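Local coordinates for maternal effect protein oskar (Drosophila melanogaster, PDB 5A4A), which probably binds RNA through its OSK domain, an SGNH-hydrolase-like fold, as part of its role as germline inducer in the fly germ plasm, at residues Arg92-Pro95 and Leu96-Glu100; Lys132-Cys135 and Asp136-Arg140. All coordinates share one frame; numbering follows the deposited sequence.

Contact 1: Arg92-Pro95 and Leu96-Glu100. With SO4 (sulfate ion), chain D.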
ATOM      1  N   ARG A  92      -3.331  13.180   1.826  1.00 14.36           N
ATOM      2  CA  ARG A  92      -2.862  14.447   1.258  1.00 17.94           C
ATOM      3  C   ARG A  92      -4.016  15.269   0.705  1.00 20.75           C
ATOM      4  O   ARG A  92      -3.821  16.397   0.248  1.00 22.11           O
ATOM      5  CB  ARG A  92      -1.831  14.222   0.142  1.00 18.52           C
ATOM      6  CG  ARG A  92      -0.479  13.750   0.632  1.00 28.41           C
ATOM      7  CD  ARG A  92       0.530  13.587  -0.508  1.00 31.81           C
ATOM      8  NE  ARG A  92       1.780  13.023  -0.004  1.00 36.87           N
ATOM      9  CZ  ARG A  92       2.824  12.680  -0.752  1.00 32.63           C
ATOM     10  NH1 ARG A  92       2.796  12.841  -2.073  1.00 23.45           N
ATOM     11  NH2 ARG A  92       3.903  12.175  -0.168  1.00 28.82           N
ATOM     12  N   GLY A  93      -5.209  14.687   0.720  1.00 14.47           N
ATOM     13  CA  GLY A  93      -6.404  15.386   0.285  1.00 20.10           C
ATOM     14  C   GLY A  93      -6.541  15.492  -1.224  1.00 21.16           C
ATOM     15  O   GLY A  93      -7.163  16.426  -1.724  1.00 23.03           O
ATOM     16  N   LYS A  94      -5.963  14.546  -1.958  1.00 21.94           N
ATOM     17  CA  LYS A  94      -6.156  14.527  -3.406  1.00 20.13           C
ATOM     18  C   LYS A  94      -7.636  14.307  -3.709  1.00 18.44           C
ATOM     19  O   LYS A  94      -8.319  13.575  -2.990  1.00 15.65           O
ATOM     20  CB  LYS A  94      -5.290  13.457  -4.087  1.00 22.76           C
ATOM     21  CG  LYS A  94      -3.788  13.763  -4.074  1.00 28.23           C
ATOM     22  CD  LYS A  94      -3.072  13.062  -5.231  1.00 35.33           C
ATOM     23  CE  LYS A  94      -1.561  13.034  -5.031  1.00 40.65           C
ATOM     24  NZ  LYS A  94      -0.861  12.381  -6.180  1.00 37.96           N
ATOM     25  N   PRO A  95      -8.147  14.974  -4.755  1.00 22.08           N
ATOM     26  CA  PRO A  95      -9.550  14.782  -5.125  1.00 21.13           C
ATOM     27  C   PRO A  95      -9.803  13.324  -5.482  1.00 19.14           C
ATOM     28  O   PRO A  95      -8.965  12.690  -6.122  1.00 17.42           O
ATOM     29  CB  PRO A  95      -9.712  15.663  -6.369  1.00 18.89           C
ATOM     30  CG  PRO A  95      -8.605  16.660  -6.283  1.00 25.34           C
ATOM     31  CD  PRO A  95      -7.470  15.965  -5.608  1.00 25.30           C
ATOM     32  N   LEU A  96     -10.946  12.795  -5.061  1.00 19.13           N
ATOM     33  CA  LEU A  96     -11.307  11.408  -5.364  1.00 16.93           C
ATOM     34  C   LEU A  96     -11.263  11.083  -6.862  1.00 15.81           C
ATOM     35  O   LEU A  96     -10.767  10.026  -7.254  1.00 18.34           O
ATOM     36  CB  LEU A  96     -12.680  11.068  -4.777  1.00 15.06           C
ATOM     37  CG  LEU A  96     -13.190   9.650  -5.041  1.00 19.69           C
ATOM     38  CD1 LEU A  96     -12.347   8.619  -4.301  1.00 19.50           C
ATOM     39  CD2 LEU A  96     -14.663   9.528  -4.655  1.00 23.76           C
ATOM     40  N   VAL A  97     -11.773  11.986  -7.701  1.00 20.65           N
ATOM     41  CA  VAL A  97     -11.744  11.763  -9.147  1.00 20.07           C
ATOM     42  C   VAL A  97     -10.319  11.553  -9.653  1.00 17.65           C
ATOM     43  O   VAL A  97     -10.078  10.702 -10.508  1.00 17.68           O
ATOM     44  CB  VAL A  97     -12.449  12.899  -9.948  1.00 24.21           C
ATOM     45  CG1 VAL A  97     -11.758  14.239  -9.731  1.00 39.51           C
ATOM     46  CG2 VAL A  97     -12.493  12.560 -11.431  1.00 24.58           C
ATOM     47  N   GLN A  98      -9.377  12.311  -9.096  1.00 16.86           N
ATOM     48  CA  GLN A  98      -7.982  12.223  -9.479  1.00 14.71           C
ATOM     49  C   GLN A  98      -7.387  10.903  -8.986  1.00 14.12           C
ATOM     50  O   GLN A  98      -6.617  10.252  -9.691  1.00 14.63           O
ATOM     51  CB  GLN A  98      -7.240  13.403  -8.863  1.00 23.25           C
ATOM     52  CG  GLN A  98      -5.957  13.787  -9.529  1.00 33.70           C
ATOM     53  CD  GLN A  98      -5.327  14.977  -8.827  1.00 42.41           C
ATOM     54  OE1 GLN A  98      -4.480  14.810  -7.957  1.00 45.37           O
ATOM     55  NE2 GLN A  98      -5.768  16.183  -9.180  1.00 45.75           N
ATOM     56  N   ILE A  99      -7.751  10.518  -7.768  1.00 12.80           N
ATOM     57  CA  ILE A  99      -7.310   9.255  -7.186  1.00 11.62           C
ATOM     58  C   ILE A  99      -7.755   8.070  -8.053  1.00 14.80           C
ATOM     59  O   ILE A  99      -6.974   7.158  -8.337  1.00 13.26           O
ATOM     60  CB  ILE A  99      -7.853   9.104  -5.744  1.00 13.31           C
ATOM     61  CG1 ILE A  99      -7.209  10.156  -4.833  1.00 15.66           C
ATOM     62  CG2 ILE A  99      -7.605   7.709  -5.201  1.00 18.54           C
ATOM     63  CD1 ILE A  99      -7.740  10.159  -3.402  1.00 17.36           C
ATOM     64  N   GLU A 100      -9.013   8.090  -8.471  1.00 13.91           N
ATOM     65  CA  GLU A 100      -9.550   7.025  -9.311  1.00 13.92           C
ATOM     66  C   GLU A 100      -8.893   7.034 -10.691  1.00 14.05           C
ATOM     67  O   GLU A 100      -8.534   5.985 -11.229  1.00 15.93           O
ATOM     68  CB  GLU A 100     -11.074   7.147  -9.396  1.00 14.42           C
ATOM     69  CG  GLU A 100     -11.732   6.820  -8.062  1.00 14.76           C
ATOM     70  CD  GLU A 100     -13.214   7.115  -8.018  1.00 20.59           C
ATOM     71  OE1 GLU A 100     -13.725   7.755  -8.957  1.00 21.50           O
ATOM     72  OE2 GLU A 100     -13.864   6.705  -7.030  1.00 19.90           O
TER
HETATM   73  S   SO4 D1609       2.495  15.240   2.439  1.00 35.97           S
HETATM   74  O1  SO4 D1609       1.213  15.817   2.838  1.00 34.94           O
HETATM   75  O2  SO4 D1609       3.575  15.750   3.288  1.00 28.34           O
HETATM   76  O3  SO4 D1609       2.415  13.781   2.521  1.00 30.73           O
HETATM   77  O4  SO4 D1609       2.776  15.610   1.054  1.00 47.04           O
HETATM   78  O   HOH W   1      -2.759  13.344  -8.788  1.00 41.75           O
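Pro95 O opens the first turn of helix 96-112 by accepting from Ile99 N at 3.0 Å, with the donor in the carbonyl plane and an N-H...O angle of 160°. Gln98 N also reaches this oxygen, but that bond is bent and weak. Pro95 is the N-cap residue, and the loop before it leaves helix 87-91 through a Schellman motif at Gly93, whose positive phi favours glycine.

Apolar contacts fill in around this turn. CG1 of Ile99 swings beside its own backbone N (chi1 -67°) and lies 3.9 Å from Lys94 CB, while Pro95 CB touches Val97 CG1.

At the surface, the amide end of Gln98 lies against the pyrrolidine ring of Pro95, with Gln98 NE2 4.0 Å from Pro95 CD. Gln98 extends with CG trans to its backbone N (chi1 -158°) and crosses the Lys94 chain at about a right angle, bringing OE1 to 3.5 Å from the carbon Lys94 CD, a touch without a bond. With an alanine here, the ring of Pro95 and the CD end of Lys94 would probably lose the amide that lies against them.

Farther back, Arg92 NE donates to O3 of a sulfate at 2.7 Å, while O4 lies over one guanidinium face; Ser183 and Lys184 also bind this ion. Basic and hydroxyl groups thus converge on an anion probably supplied by the crystallisation liquor, a grouping consistent with, though no proof of, affinity for RNA phosphate.

Contact 2: Lys132-Cys135 and Asp136-Arg140; sequences KVLC and DKIYR
Leu134 and Ile138, one helical turn apart on helix 132-148, meet obliquely through their ends, Leu134 CD2 lying 3.8 Å from Ile138 CD1. Their shared side turns inward, where Ile90 and Leu125 touch both residues. Beneath the pair, Ile138 N donates to Leu134 O at 3.0 Å, one of four successive i to i+4 bonds that run from Lys132 O through Cys135 O.

Lys137 can be followed outward from this backbone. Its CB sits 3.3 Å from Leu134 O and somewhat farther from Val133 O, the oxygen that accepts from its own N. A chi1 of -106°, away from a staggered value, sets CG 4.1 Å from Val133 O, and CG is the last atom of the chain to approach the preceding turn. Beyond it the chain is extended: CE packs against Leu96 N, and NZ ends in a probable hydrogen bond to Lys94 O.

On the outer side, Asp136 places CB 3.4 Å from Lys132 O and sends its carboxylate to Arg140. There Arg140 NE donates to the syn side of Asp136 OD2 at 2.9 Å, nearly in the guanidinium plane although 32° out of the carboxylate plane, with an N-H...O angle of 162°.

These first turns are therefore two-sided: Leu134 and Ile138 face the fold, an i to i+4 salt bridge spans the outer turn, and a lysine carries its charge to a neighbouring loop carbonyl.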
ATOM      1  N   LYS A 132     -15.501  12.619   8.622  1.00 15.88           N
ATOM      2  CA  LYS A 132     -16.481  11.899   7.807  1.00 15.68           C
ATOM      3  C   LYS A 132     -16.182  11.979   6.316  1.00 18.09           C
ATOM      4  O   LYS A 132     -16.498  11.068   5.557  1.00 16.61           O
ATOM      5  CB  LYS A 132     -17.902  12.397   8.098  1.00 17.03           C
ATOM      6  CG  LYS A 132     -18.373  12.070   9.503  1.00 22.05           C
ATOM      7  CD  LYS A 132     -19.792  12.547   9.756  1.00 25.02           C
ATOM      8  CE  LYS A 132     -20.229  12.212  11.179  1.00 31.27           C
ATOM      9  NZ  LYS A 132     -21.497  12.898  11.566  1.00 38.24           N
ATOM     10  N   VAL A 133     -15.578  13.079   5.894  1.00 17.65           N
ATOM     11  CA  VAL A 133     -15.266  13.270   4.485  1.00 14.87           C
ATOM     12  C   VAL A 133     -14.168  12.299   4.072  1.00 18.73           C
ATOM     13  O   VAL A 133     -14.284  11.601   3.062  1.00 12.95           O
ATOM     14  CB  VAL A 133     -14.833  14.731   4.226  1.00 16.46           C
ATOM     15  CG1 VAL A 133     -14.235  14.890   2.839  1.00 17.40           C
ATOM     16  CG2 VAL A 133     -16.017  15.644   4.404  1.00 16.99           C
ATOM     17  N   LEU A 134     -13.106  12.234   4.869  1.00 15.48           N
ATOM     18  CA  LEU A 134     -12.039  11.279   4.606  1.00 14.75           C
ATOM     19  C   LEU A 134     -12.561   9.840   4.636  1.00 16.33           C
ATOM     20  O   LEU A 134     -12.199   9.027   3.789  1.00 15.29           O
ATOM     21  CB  LEU A 134     -10.877  11.460   5.599  1.00 17.09           C
ATOM     22  CG  LEU A 134      -9.692  10.499   5.469  1.00 20.97           C
ATOM     23  CD1 LEU A 134      -8.378  11.184   5.907  1.00 17.80           C
ATOM     24  CD2 LEU A 134      -9.923   9.264   6.315  1.00 19.60           C
ATOM     25  N   CYS A 135     -13.400   9.521   5.616  1.00 17.39           N
ATOM     26  CA  CYS A 135     -13.960   8.173   5.699  1.00 16.41           C
ATOM     27  C   CYS A 135     -14.851   7.847   4.505  1.00 16.00           C
ATOM     28  O   CYS A 135     -14.887   6.703   4.070  1.00 15.77           O
ATOM     29  CB  CYS A 135     -14.724   7.966   7.006  1.00 16.64           C
ATOM     30  SG  CYS A 135     -13.652   7.965   8.463  1.00 17.78           S
ATOM     31  N   ASP A 136     -15.557   8.845   3.974  1.00 12.24           N
ATOM     32  CA  ASP A 136     -16.366   8.634   2.774  1.00 12.34           C
ATOM     33  C   ASP A 136     -15.484   8.373   1.560  1.00 12.81           C
ATOM     34  O   ASP A 136     -15.851   7.605   0.663  1.00 14.80           O
ATOM     35  CB  ASP A 136     -17.281   9.827   2.487  1.00 13.66           C
ATOM     36  CG  ASP A 136     -18.373   9.480   1.489  1.00 15.58           C
ATOM     37  OD1 ASP A 136     -19.130   8.528   1.755  1.00 14.94           O
ATOM     38  OD2 ASP A 136     -18.461  10.141   0.435  1.00 15.94           O
ATOM     39  N   LYS A 137     -14.319   9.013   1.535  1.00 12.37           N
ATOM     40  CA  LYS A 137     -13.376   8.829   0.439  1.00 15.51           C
ATOM     41  C   LYS A 137     -12.841   7.414   0.444  1.00 12.09           C
ATOM     42  O   LYS A 137     -12.688   6.803  -0.614  1.00 13.21           O
ATOM     43  CB  LYS A 137     -12.210   9.807   0.541  1.00 19.42           C
ATOM     44  CG  LYS A 137     -12.271  10.912  -0.467  1.00 32.10           C
ATOM     45  CD  LYS A 137     -10.996  11.731  -0.447  1.00 31.39           C
ATOM     46  CE  LYS A 137     -11.239  13.091  -1.053  1.00 27.96           C
ATOM     47  NZ  LYS A 137     -10.078  13.999  -0.861  1.00 25.89           N
ATOM     48  N   ILE A 138     -12.564   6.900   1.638  1.00 13.45           N
ATOM     49  CA  ILE A 138     -12.069   5.536   1.787  1.00 12.92           C
ATOM     50  C   ILE A 138     -13.150   4.563   1.317  1.00 12.03           C
ATOM     51  O   ILE A 138     -12.872   3.615   0.582  1.00 11.84           O
ATOM     52  CB  ILE A 138     -11.698   5.233   3.247  1.00 11.05           C
ATOM     53  CG1 ILE A 138     -10.423   5.987   3.634  1.00 14.44           C
ATOM     54  CG2 ILE A 138     -11.512   3.734   3.468  1.00 10.81           C
ATOM     55  CD1 ILE A 138      -9.984   5.704   5.037  1.00 22.38           C
ATOM     56  N   TYR A 139     -14.383   4.815   1.745  1.00  9.55           N
ATOM     57  CA  TYR A 139     -15.526   4.004   1.325  1.00 11.44           C
ATOM     58  C   TYR A 139     -15.680   3.962  -0.193  1.00 14.96           C
ATOM     59  O   TYR A 139     -15.829   2.888  -0.770  1.00 13.81           O
ATOM     60  CB  TYR A 139     -16.799   4.528   2.005  1.00 11.84           C
ATOM     61  CG  TYR A 139     -18.089   4.112   1.340  1.00 13.60           C
ATOM     62  CD1 TYR A 139     -18.531   2.798   1.396  1.00 15.31           C
ATOM     63  CD2 TYR A 139     -18.875   5.044   0.682  1.00 13.95           C
ATOM     64  CE1 TYR A 139     -19.720   2.422   0.791  1.00 16.97           C
ATOM     65  CE2 TYR A 139     -20.061   4.681   0.083  1.00 18.77           C
ATOM     66  CZ  TYR A 139     -20.474   3.370   0.141  1.00 21.88           C
ATOM     67  OH  TYR A 139     -21.648   3.005  -0.463  1.00 22.18           O
ATOM     68  N   ARG A 140     -15.638   5.124  -0.844  1.00 11.24           N
ATOM     69  CA  ARG A 140     -15.824   5.178  -2.294  1.00 12.18           C
ATOM     70  C   ARG A 140     -14.633   4.627  -3.070  1.00 15.30           C
ATOM     71  O   ARG A 140     -14.803   3.943  -4.074  1.00 13.08           O
ATOM     72  CB  ARG A 140     -16.148   6.601  -2.748  1.00 11.49           C
ATOM     73  CG  ARG A 140     -17.476   7.074  -2.198  1.00 11.88           C
ATOM     74  CD  ARG A 140     -17.849   8.482  -2.639  1.00 12.83           C
ATOM     75  NE  ARG A 140     -19.121   8.815  -2.016  1.00 15.63           N
ATOM     76  CZ  ARG A 140     -20.317   8.551  -2.539  1.00 16.50           C
ATOM     77  NH1 ARG A 140     -20.440   8.008  -3.751  1.00 16.93           N
ATOM     78  NH2 ARG A 140     -21.398   8.883  -1.858  1.00 17.24           N
TER

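Overall arrangement
Contact 1 lies at the surface, where a loop enters helix 96-112, whereas contact 2 is partly buried and belongs wholly to helix 132-148; their centres are about 11 Å apart. The two meet directly: the lysine tip of contact 2 reaches the loop of contact 1, and Leu96 CD2 packs 3.8 Å from Arg140 CB. Helix 87-91 supplies a common neighbour, since Ile90 touches Ile99 of contact 1 as well as the aliphatic pair of contact 2. Their chemistry follows their place. At its loop-to-helix junction, contact 1 joins the Pro95 carbonyl bond to a proline-glutamine touch, while the opening turns of helix 132-148 repeat backbone bonds and separate an apolar side from a charged one.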